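Long-range contacts in receptor-type adenylate cyclase gresag 4.1 (Trypanosoma brucei, PDB 1FX2), which catalyses the conversion of ATP to cyclic AMP and diphosphate through its class III cyclase domain and could act as a receptor for an unknown ligand: residues Ser126-Gly131 with Asn217-Arg222; Phe17-Ser22 with Arg133-Ile138; Gly141-Arg146 with Gly158-Met163. One frame throughout, in Å; residues are numbered along the deposited sequence. Where two conformers were deposited one is given.

Interaction 1 (Ser126-Gly131 with Asn217-Arg222); sequences SRLWNG and NTVPSR. With DTT (2,3-dihydroxy-1,4-dithiobutane), chain C.
Arg222 bonds to the carbonyl of Leu128 and lies flat on the indole of Trp129. The guanidinium turns its NE/NH2 side to Leu128 O, and both nitrogens donate to that one oxygen: Arg222 NE lies 3.0 Å from Leu128 O, almost in line with the C=O bond, and Arg222 NH2 stands 2.9 Å from Leu128 O, tilted 23° from the carbonyl plane. That oxygen sits in the plane of the guanidinium and, with the indole and Val219 CG2 on the two faces, helps hold the group flat.

Arg222 CZ is 4.2 Å from the centroid of the Trp129 six-membered ring and nearly above it, a cation-pi stack with planes 17° apart, while Arg222 CD adds a CH-pi contact to the same face. The bend at chi3 (-91°) lets the methylenes run over the ring before the guanidinium turns toward the carbonyl. The charged group is sandwiched between indole and valine. Beside the sandwich, Leu128 CD2 lies against the turn, 3.0 Å from Pro220 O and 4.1 Å from Val219 CG1.

Arg222 NH2 also donates to O3 of a bound dithiothreitol at 2.8 Å, probably a molecule from the crystallisation liquor. Farther out, Arg222 NH1 is held by Gly174 O and Gln82 OE1, Trp129 receives a second cation, Arg133, and Val219 packs on Leu83 and Leu86 of helix 71-87. Backbone shape brings Arg222 into position: Val219 to Arg222 form a type II beta turn, closed by a weak bond from Arg222 N to Val219 O. The contact ties the end of helix 122-128 to the loop after strand 211-216 of the class III cyclase domain, contributing Trp129, Asn130, Gly131 and Arg222 to a pocket that holds dithiothreitol, away from the predicted magnesium site.

Interaction 2 (Phe17-Ser22 with Arg133-Ile138); sequences FTDIES and RVRVGI. With SO4 (sulfate ion), chain B.
Two neighbouring antiparallel strands in the middle of the cyclase sheet, 13-20 and 134-141, meet here, and the first carries Asp19, a predicted magnesium ligand. Phe17 pairs with Gly137 and Asp19 with Arg135 as hydrogen-bonded pairs; Arg135 N to Asp19 O, at 2.8 Å, is one of their four bonds. A further bond follows, Glu21 N to Arg133 O, also 2.8 Å. Thr18-Val136 and Ile20-Val134 alternate with these as non-hydrogen-bonded pairs, their side chains on the sheet face that turns toward helix 71-87. Ile20 N bonds Asp62 OD2, so the strand end with Asp19 meets the turn carrying the second predicted magnesium ligand, consistent with the two-aspartate metal site of class III cyclases.

On the other face, Arg135 CG stands between the backbone N and the carbonyl carbon (chi1 56°), and the chain then extends to bring the guanidinium over Asp19 CB, 3.6 Å from Arg135 CZ. The two charged groups stay short of a salt bridge; Asp19 OD2 is bonded to Ser63 OG, and Arg135 pairs with Glu168 through NE and with Glu232 through NH2, whose place is less sure. A sulfate, probably from the crystallisation liquor, accepts through O3 from Ser22 N at 2.9 Å and from Arg135 NH1 at 3.0 Å. Waters bridge Glu21 OE1 to Arg133 NH1 and OE2 to Arg135 NH1, with Gly173 N at OE2 and Tyr125 OH at Arg133 NH2.

Interaction 3 (Gly141-Arg146 with Gly158-Met163); sequences GLCDIR and GRTPNM
Gly141 and Thr160 bring the backbones nearest, their CA atoms 5.4 Å apart, where the chain leaving strand 134-141 passes the first turn of helix 159-169. Thr160 points toward this chain and meets it with both branches. Its hydroxyl donates to the carbonyl of Leu142, Thr160 OG1 to Leu142 O being 2.6 Å, and it approaches from above the carbonyl plane, 43° out of it. A water bridges the same carbonyl to Thr160 N, 3.0 Å from each, so Leu142 O is linked to both the side chain and the backbone of one threonine.

This is the junction between the central sheet and a two-stranded antiparallel hairpin, 144-147 with 154-157, after which Gly158 takes the N-cap position and the helix begins. With its methyl anti to the backbone N, Thr160 sets CG2 against the sulfur of Cys143, 3.5 Å from SG. Cys143 SG also touches the ring of Pro161, at CD, 4.1 Å away. The hydroxyl also lies against Gly141, Thr160 OG1 3.4 Å from Gly141 C. Leu15 of strand 13-20 packs against Thr160 and Pro161, and Val13 against Cys143.

Interaction 2 is buried, its centre about 4 Å from the centre of the chain, whereas interactions 1 and 3 are partly buried and lie on opposite sides of that point, their centres about 31 Å apart. Strand 134-141 relates them: helix 122-128 of interaction 1 precedes it, and the hairpin of interaction 3 follows it. Interactions 2 and 3 touch, Phe17 CE1 lying 3.7 Å from Pro161 O, while interaction 1 adjoins interaction 2 in sequence, and Trp129 and Arg133 meet as ring and cation. Chemistry changes with place: a regular backbone ladder at the core, an arginine stacked and bonded at one periphery, and a threonine hydroxyl with a bridging water at the other.

Interaction 1 (Ser126-Gly131 with Asn217-Arg222)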
loop_
_atom_site.group_PDB
_atom_site.type_symbol
_atom_site.label_atom_id
_atom_site.label_comp_id
_atom_site.label_asym_id
_atom_site.label_seq_id
_atom_site.Cartn_x
_atom_site.Cartn_y
_atom_site.Cartn_z
ATOM N N SER A 126 5.942 -19.298 22.281
ATOM C CA SER A 126 5.205 -18.589 23.343
ATOM C C SER A 126 5.464 -17.097 23.398
ATOM O O SER A 126 4.608 -16.371 23.895
ATOM C CB SER A 126 5.515 -19.240 24.695
ATOM O OG SER A 126 6.878 -19.123 25.049
ATOM N N ARG A 127 6.582 -16.604 22.852
ATOM C CA ARG A 127 6.816 -15.165 22.897
ATOM C C ARG A 127 6.056 -14.496 21.821
ATOM O O ARG A 127 5.930 -13.265 21.835
ATOM C CB ARG A 127 8.302 -14.824 22.605
ATOM C CG ARG A 127 9.225 -15.225 23.688
ATOM C CD ARG A 127 10.712 -15.051 23.122
ATOM N NE ARG A 127 11.589 -15.901 23.884
ATOM C CZ ARG A 127 12.456 -16.789 23.410
ATOM N NH1 ARG A 127 12.667 -17.022 22.102
ATOM N NH2 ARG A 127 13.057 -17.525 24.303
ATOM N N LEU A 128 5.485 -15.300 20.873
ATOM C CA LEU A 128 4.836 -14.712 19.688
ATOM C C LEU A 128 3.358 -15.065 19.559
ATOM O O LEU A 128 2.654 -14.277 18.895
ATOM C CB LEU A 128 5.522 -15.243 18.381
ATOM C CG LEU A 128 6.989 -14.826 18.329
ATOM C CD1 LEU A 128 7.657 -15.535 17.122
ATOM C CD2 LEU A 128 7.100 -13.315 18.125
ATOM N N TRP A 129 2.919 -16.180 20.140
ATOM C CA TRP A 129 1.563 -16.692 19.879
ATOM C C TRP A 129 1.042 -17.337 21.109
ATOM O O TRP A 129 1.763 -18.008 21.869
ATOM C CB TRP A 129 1.610 -17.771 18.730
ATOM C CG TRP A 129 2.023 -17.218 17.365
ATOM C CD1 TRP A 129 3.268 -17.288 16.802
ATOM C CD2 TRP A 129 1.182 -16.522 16.451
ATOM N NE1 TRP A 129 3.246 -16.589 15.611
ATOM C CE2 TRP A 129 1.955 -16.155 15.353
ATOM C CE3 TRP A 129 -0.184 -16.222 16.460
ATOM C CZ2 TRP A 129 1.390 -15.528 14.199
ATOM C CZ3 TRP A 129 -0.731 -15.573 15.334
ATOM C CH2 TRP A 129 0.043 -15.269 14.232
ATOM N N ASN A 130 -0.258 -17.120 21.327
ATOM C CA ASN A 130 -0.934 -17.696 22.506
ATOM C C ASN A 130 -2.437 -17.438 22.409
ATOM O O ASN A 130 -2.876 -16.270 22.366
ATOM C CB ASN A 130 -0.442 -16.934 23.792
ATOM C CG ASN A 130 -1.102 -17.422 25.100
ATOM O OD1 ASN A 130 -1.400 -18.596 25.291
ATOM N ND2 ASN A 130 -1.363 -16.448 26.011
ATOM N N GLY A 131 -3.218 -18.514 22.452
ATOM C CA GLY A 131 -4.651 -18.399 22.505
ATOM C C GLY A 131 -5.361 -18.063 21.219
ATOM O O GLY A 131 -4.897 -18.405 20.136
ATOM N N ASN A 217 2.500 -3.880 12.354
ATOM C CA ASN A 217 3.280 -4.852 13.093
ATOM C C ASN A 217 2.997 -4.521 14.558
ATOM O O ASN A 217 3.238 -3.405 15.006
ATOM C CB ASN A 217 4.747 -4.697 12.680
ATOM C CG ASN A 217 4.969 -5.085 11.215
ATOM O OD1 ASN A 217 5.559 -4.320 10.366
ATOM N ND2 ASN A 217 4.450 -6.205 10.861
ATOM N N THR A 218 2.499 -5.499 15.300
ATOM C CA THR A 218 2.024 -5.351 16.699
ATOM C C THR A 218 2.997 -6.155 17.576
ATOM O O THR A 218 3.894 -5.607 18.231
ATOM C CB THR A 218 0.511 -5.801 16.870
ATOM O OG1 THR A 218 0.322 -7.185 16.551
ATOM C CG2 THR A 218 -0.375 -5.013 15.888
ATOM N N VAL A 219 2.745 -7.461 17.656
ATOM C CA VAL A 219 3.673 -8.380 18.357
ATOM C C VAL A 219 4.942 -8.430 17.511
ATOM O O VAL A 219 5.025 -8.862 16.342
ATOM C CB VAL A 219 3.043 -9.683 18.456
ATOM C CG1 VAL A 219 4.021 -10.695 19.059
ATOM C CG2 VAL A 219 1.846 -9.542 19.323
ATOM N N PRO A 220 6.041 -8.013 18.103
ATOM C CA PRO A 220 7.272 -8.012 17.314
ATOM C C PRO A 220 7.759 -9.428 16.790
ATOM O O PRO A 220 7.670 -10.383 17.522
ATOM C CB PRO A 220 8.301 -7.377 18.297
ATOM C CG PRO A 220 7.429 -6.740 19.396
ATOM C CD PRO A 220 6.237 -7.598 19.512
ATOM N N SER A 221 8.202 -9.518 15.540
ATOM C CA SER A 221 8.672 -10.725 14.848
ATOM C C SER A 221 7.596 -11.777 14.461
ATOM O O SER A 221 7.906 -12.873 14.045
ATOM C CB SER A 221 9.725 -11.478 15.623
ATOM O OG SER A 221 10.666 -10.505 16.059
ATOM N N ARG A 222 6.341 -11.408 14.652
ATOM C CA ARG A 222 5.318 -12.297 14.223
ATOM C C ARG A 222 5.217 -12.197 12.697
ATOM O O ARG A 222 5.089 -11.062 12.137
ATOM C CB ARG A 222 4.016 -11.794 14.898
ATOM C CG ARG A 222 2.868 -12.683 14.696
ATOM C CD ARG A 222 1.596 -12.097 15.409
ATOM N NE ARG A 222 1.427 -12.573 16.800
ATOM C CZ ARG A 222 0.365 -12.251 17.503
ATOM N NH1 ARG A 222 -0.593 -11.471 17.006
ATOM N NH2 ARG A 222 0.183 -12.802 18.731
HETATM S S1 DTT C . -4.666 -12.523 17.936
HETATM C C1 DTT C . -4.337 -12.233 19.647
HETATM C C2 DTT C . -2.962 -12.704 19.566
HETATM O O2 DTT C . -3.713 -14.399 20.748
HETATM C C3 DTT C . -2.811 -14.109 19.774
HETATM O O3 DTT C . -2.261 -11.959 19.893
HETATM C C4 DTT C . -1.570 -14.615 20.175
HETATM S S4 DTT C . -1.893 -16.044 19.276
#

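Interaction 2 (Phe17-Ser22 with Arg133-Ile138)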
loop_
_atom_site.group_PDB
_atom_site.type_symbol
_atom_site.label_atom_id
_atom_site.label_comp_id
_atom_site.label_asym_id
_atom_site.label_seq_id
_atom_site.Cartn_x
_atom_site.Cartn_y
_atom_site.Cartn_z
ATOM N N PHE A 17 -12.916 -4.027 11.979
ATOM C CA PHE A 17 -13.633 -5.299 12.055
ATOM C C PHE A 17 -12.680 -6.332 12.568
ATOM O O PHE A 17 -11.486 -6.318 12.275
ATOM C CB PHE A 17 -14.143 -5.768 10.640
ATOM C CG PHE A 17 -15.347 -5.027 10.191
ATOM C CD1 PHE A 17 -15.235 -3.770 9.617
ATOM C CD2 PHE A 17 -16.599 -5.564 10.390
ATOM C CE1 PHE A 17 -16.374 -3.028 9.224
ATOM C CE2 PHE A 17 -17.754 -4.809 9.979
ATOM C CZ PHE A 17 -17.616 -3.531 9.387
ATOM N N THR A 18 -13.206 -7.231 13.411
ATOM C CA THR A 18 -12.392 -8.300 13.999
ATOM C C THR A 18 -13.152 -9.601 13.901
ATOM O O THR A 18 -14.402 -9.660 13.937
ATOM C CB THR A 18 -12.042 -8.068 15.483
ATOM O OG1 THR A 18 -13.200 -8.314 16.298
ATOM C CG2 THR A 18 -11.495 -6.627 15.760
ATOM N N ASP A 19 -12.367 -10.697 13.868
ATOM C CA ASP A 19 -12.937 -12.062 13.928
ATOM C C ASP A 19 -11.956 -12.992 14.499
ATOM O O ASP A 19 -10.693 -12.830 14.320
ATOM C CB ASP A 19 -13.267 -12.699 12.529
ATOM C CG ASP A 19 -14.600 -12.291 11.997
ATOM O OD1 ASP A 19 -14.717 -11.305 11.218
ATOM O OD2 ASP A 19 -15.584 -12.958 12.310
ATOM N N ILE A 20 -12.442 -14.001 15.208
ATOM C CA ILE A 20 -11.560 -15.085 15.632
ATOM C C ILE A 20 -11.323 -16.002 14.395
ATOM O O ILE A 20 -12.266 -16.421 13.733
ATOM C CB ILE A 20 -12.223 -15.926 16.719
ATOM C CG1 ILE A 20 -12.318 -15.100 18.012
ATOM C CG2 ILE A 20 -11.356 -17.234 16.978
ATOM C CD1 ILE A 20 -13.222 -15.815 19.064
ATOM N N GLU A 21 -10.070 -16.215 13.969
ATOM C CA GLU A 21 -9.826 -17.109 12.818
ATOM C C GLU A 21 -10.174 -18.537 13.270
ATOM O O GLU A 21 -9.811 -18.982 14.354
ATOM C CB GLU A 21 -8.350 -17.072 12.429
ATOM C CG GLU A 21 -8.021 -18.058 11.267
ATOM C CD GLU A 21 -6.549 -18.085 10.882
ATOM O OE1 GLU A 21 -5.808 -19.034 11.226
ATOM O OE2 GLU A 21 -6.161 -17.203 10.134
ATOM N N SER A 22 -10.791 -19.288 12.334
ATOM C CA SER A 22 -11.191 -20.697 12.463
ATOM C C SER A 22 -12.182 -20.953 13.597
ATOM O O SER A 22 -12.131 -21.982 14.234
ATOM C CB SER A 22 -9.941 -21.570 12.619
ATOM O OG SER A 22 -8.978 -21.275 11.641
ATOM N N ARG A 133 -6.615 -16.497 17.916
ATOM C CA ARG A 133 -5.905 -15.621 16.955
ATOM C C ARG A 133 -6.955 -14.775 16.215
ATOM O O ARG A 133 -7.860 -15.330 15.526
ATOM C CB ARG A 133 -5.121 -16.518 15.951
ATOM C CG ARG A 133 -3.985 -17.300 16.579
ATOM C CD ARG A 133 -3.328 -18.183 15.537
ATOM N NE ARG A 133 -2.255 -18.975 16.210
ATOM C CZ ARG A 133 -1.389 -19.690 15.495
ATOM N NH1 ARG A 133 -1.468 -19.723 14.171
ATOM N NH2 ARG A 133 -0.499 -20.449 16.143
ATOM N N VAL A 134 -6.887 -13.484 16.414
ATOM C CA VAL A 134 -7.959 -12.580 15.925
ATOM C C VAL A 134 -7.369 -11.839 14.726
ATOM O O VAL A 134 -6.239 -11.333 14.761
ATOM C CB VAL A 134 -8.204 -11.557 17.026
ATOM C CG1 VAL A 134 -9.254 -10.511 16.555
ATOM C CG2 VAL A 134 -8.798 -12.269 18.256
ATOM N N ARG A 135 -8.152 -11.891 13.625
ATOM C CA ARG A 135 -7.806 -11.081 12.429
ATOM C C ARG A 135 -8.498 -9.754 12.520
ATOM O O ARG A 135 -9.606 -9.643 13.065
ATOM C CB ARG A 135 -8.221 -11.809 11.124
ATOM C CG ARG A 135 -9.659 -12.181 11.064
ATOM C CD ARG A 135 -9.979 -12.631 9.558
ATOM N NE ARG A 135 -11.359 -13.029 9.442
ATOM C CZ ARG A 135 -11.742 -14.274 9.624
ATOM N NH1 ARG A 135 -10.829 -15.231 9.913
ATOM N NH2 ARG A 135 -13.048 -14.590 9.520
ATOM N N VAL A 136 -7.808 -8.698 12.047
ATOM C CA VAL A 136 -8.355 -7.337 12.161
ATOM C C VAL A 136 -8.137 -6.580 10.860
ATOM O O VAL A 136 -7.027 -6.688 10.246
ATOM C CB VAL A 136 -7.568 -6.582 13.281
ATOM C CG1 VAL A 136 -8.133 -5.166 13.515
ATOM C CG2 VAL A 136 -7.651 -7.365 14.640
ATOM N N GLY A 137 -9.173 -5.822 10.481
ATOM C CA GLY A 137 -9.005 -4.926 9.298
ATOM C C GLY A 137 -9.430 -3.518 9.729
ATOM O O GLY A 137 -10.439 -3.355 10.462
ATOM N N ILE A 138 -8.744 -2.525 9.164
ATOM C CA ILE A 138 -9.002 -1.135 9.509
ATOM C C ILE A 138 -9.053 -0.293 8.241
ATOM O O ILE A 138 -8.209 -0.501 7.337
ATOM C CB ILE A 138 -7.854 -0.524 10.381
ATOM C CG1 ILE A 138 -7.659 -1.357 11.658
ATOM C CG2 ILE A 138 -8.225 0.948 10.783
ATOM C CD1 ILE A 138 -6.453 -0.891 12.449
HETATM S S SO4 B . -12.535 -18.440 9.026
HETATM O O1 SO4 B . -12.833 -19.846 9.147
HETATM O O2 SO4 B . -13.647 -17.576 9.436
HETATM O O3 SO4 B . -11.331 -18.135 9.754
HETATM O O4 SO4 B . -12.253 -18.183 7.589
HETATM O O HOH W 1 -3.148 -18.793 12.156
HETATM O O HOH W 2 -8.025 -15.188 9.537
#

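Interaction 3 (Gly141-Arg146 with Gly158-Met163)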
loop_
_atom_site.group_PDB
_atom_site.type_symbol
_atom_site.label_atom_id
_atom_site.label_comp_id
_atom_site.label_asym_id
_atom_site.label_seq_id
_atom_site.Cartn_x
_atom_site.Cartn_y
_atom_site.Cartn_z
ATOM N N GLY A 141 -12.853 6.252 6.045
ATOM C CA GLY A 141 -13.514 6.917 4.884
ATOM C C GLY A 141 -14.831 7.536 5.302
ATOM O O GLY A 141 -15.319 7.337 6.376
ATOM N N LEU A 142 -15.415 8.298 4.349
ATOM C CA LEU A 142 -16.708 8.897 4.589
ATOM C C LEU A 142 -17.781 7.814 4.623
ATOM O O LEU A 142 -17.720 6.877 3.842
ATOM C CB LEU A 142 -17.003 9.941 3.495
ATOM C CG LEU A 142 -16.088 11.149 3.569
ATOM C CD1 LEU A 142 -16.237 11.965 2.309
ATOM C CD2 LEU A 142 -16.260 12.016 4.770
ATOM N N CYS A 143 -18.710 7.911 5.573
ATOM C CA CYS A 143 -19.742 6.919 5.728
ATOM C C CYS A 143 -21.117 7.549 5.672
ATOM O O CYS A 143 -21.272 8.755 5.877
ATOM C CB CYS A 143 -19.692 6.293 7.112
ATOM S SG CYS A 143 -18.277 5.227 7.389
ATOM N N ASP A 144 -22.081 6.700 5.368
ATOM C CA ASP A 144 -23.518 7.051 5.451
ATOM C C ASP A 144 -23.839 6.622 6.892
ATOM O O ASP A 144 -23.731 5.439 7.283
ATOM C CB ASP A 144 -24.266 6.243 4.387
ATOM C CG ASP A 144 -25.774 6.163 4.637
ATOM O OD1 ASP A 144 -26.271 6.767 5.599
ATOM O OD2 ASP A 144 -26.434 5.487 3.828
ATOM N N ILE A 145 -24.064 7.616 7.741
ATOM C CA ILE A 145 -24.283 7.450 9.135
ATOM C C ILE A 145 -25.781 7.532 9.459
ATOM O O ILE A 145 -26.428 8.491 9.016
ATOM C CB ILE A 145 -23.564 8.556 9.888
ATOM C CG1 ILE A 145 -22.071 8.611 9.484
ATOM C CG2 ILE A 145 -23.770 8.343 11.365
ATOM C CD1 ILE A 145 -21.156 9.646 10.359
ATOM N N ARG A 146 -26.284 6.611 10.286
ATOM C CA ARG A 146 -27.693 6.550 10.700
ATOM C C ARG A 146 -27.868 6.256 12.155
ATOM O O ARG A 146 -27.087 5.521 12.755
ATOM C CB ARG A 146 -28.402 5.458 9.928
ATOM C CG ARG A 146 -28.278 5.651 8.479
ATOM C CD ARG A 146 -29.066 4.641 7.689
ATOM N NE ARG A 146 -29.035 4.987 6.266
ATOM C CZ ARG A 146 -29.109 4.112 5.264
ATOM N NH1 ARG A 146 -29.217 2.802 5.486
ATOM N NH2 ARG A 146 -29.080 4.564 4.027
ATOM N N GLY A 158 -22.448 1.710 3.487
ATOM C CA GLY A 158 -21.777 2.114 2.298
ATOM C C GLY A 158 -20.449 1.473 1.989
ATOM O O GLY A 158 -20.101 0.437 2.514
ATOM N N ARG A 159 -19.747 2.126 1.096
ATOM C CA ARG A 159 -18.479 1.659 0.650
ATOM C C ARG A 159 -17.445 1.557 1.748
ATOM O O ARG A 159 -16.629 0.650 1.713
ATOM C CB ARG A 159 -17.907 2.558 -0.465
ATOM C CG ARG A 159 -18.723 2.407 -1.789
ATOM C CD ARG A 159 -18.187 3.268 -2.982
ATOM N NE ARG A 159 -16.890 2.788 -3.502
ATOM C CZ ARG A 159 -16.460 2.911 -4.767
ATOM N NH1 ARG A 159 -17.219 3.510 -5.684
ATOM N NH2 ARG A 159 -15.261 2.443 -5.119
ATOM N N THR A 160 -17.470 2.457 2.719
ATOM C CA THR A 160 -16.454 2.473 3.799
ATOM C C THR A 160 -16.550 1.227 4.688
ATOM O O THR A 160 -15.534 0.502 4.814
ATOM C CB THR A 160 -16.476 3.813 4.556
ATOM O OG1 THR A 160 -16.097 4.834 3.613
ATOM C CG2 THR A 160 -15.493 3.848 5.713
ATOM N N PRO A 161 -17.723 0.892 5.218
ATOM C CA PRO A 161 -17.726 -0.337 6.023
ATOM C C PRO A 161 -17.507 -1.571 5.145
ATOM O O PRO A 161 -16.877 -2.550 5.587
ATOM C CB PRO A 161 -19.109 -0.350 6.708
ATOM C CG PRO A 161 -19.882 0.767 6.067
ATOM C CD PRO A 161 -18.954 1.700 5.392
ATOM N N ASN A 162 -17.948 -1.541 3.893
ATOM C CA ASN A 162 -17.742 -2.677 3.002
ATOM C C ASN A 162 -16.258 -2.899 2.844
ATOM O O ASN A 162 -15.778 -4.053 2.983
ATOM C CB ASN A 162 -18.345 -2.430 1.608
ATOM C CG ASN A 162 -18.199 -3.645 0.670
ATOM O OD1 ASN A 162 -18.786 -4.674 0.948
ATOM N ND2 ASN A 162 -17.412 -3.521 -0.391
ATOM N N MET A 163 -15.485 -1.826 2.602
ATOM C CA MET A 163 -14.037 -2.037 2.409
ATOM C C MET A 163 -13.365 -2.480 3.693
ATOM O O MET A 163 -12.442 -3.292 3.617
ATOM C CB MET A 163 -13.179 -0.832 1.720
ATOM C CG MET A 163 -11.598 -1.268 0.811
ATOM S SD MET A 163 -11.304 0.522 0.501
ATOM C CE MET A 163 -9.470 1.081 0.634
HETATM O O HOH W 3 -19.519 4.500 3.304
#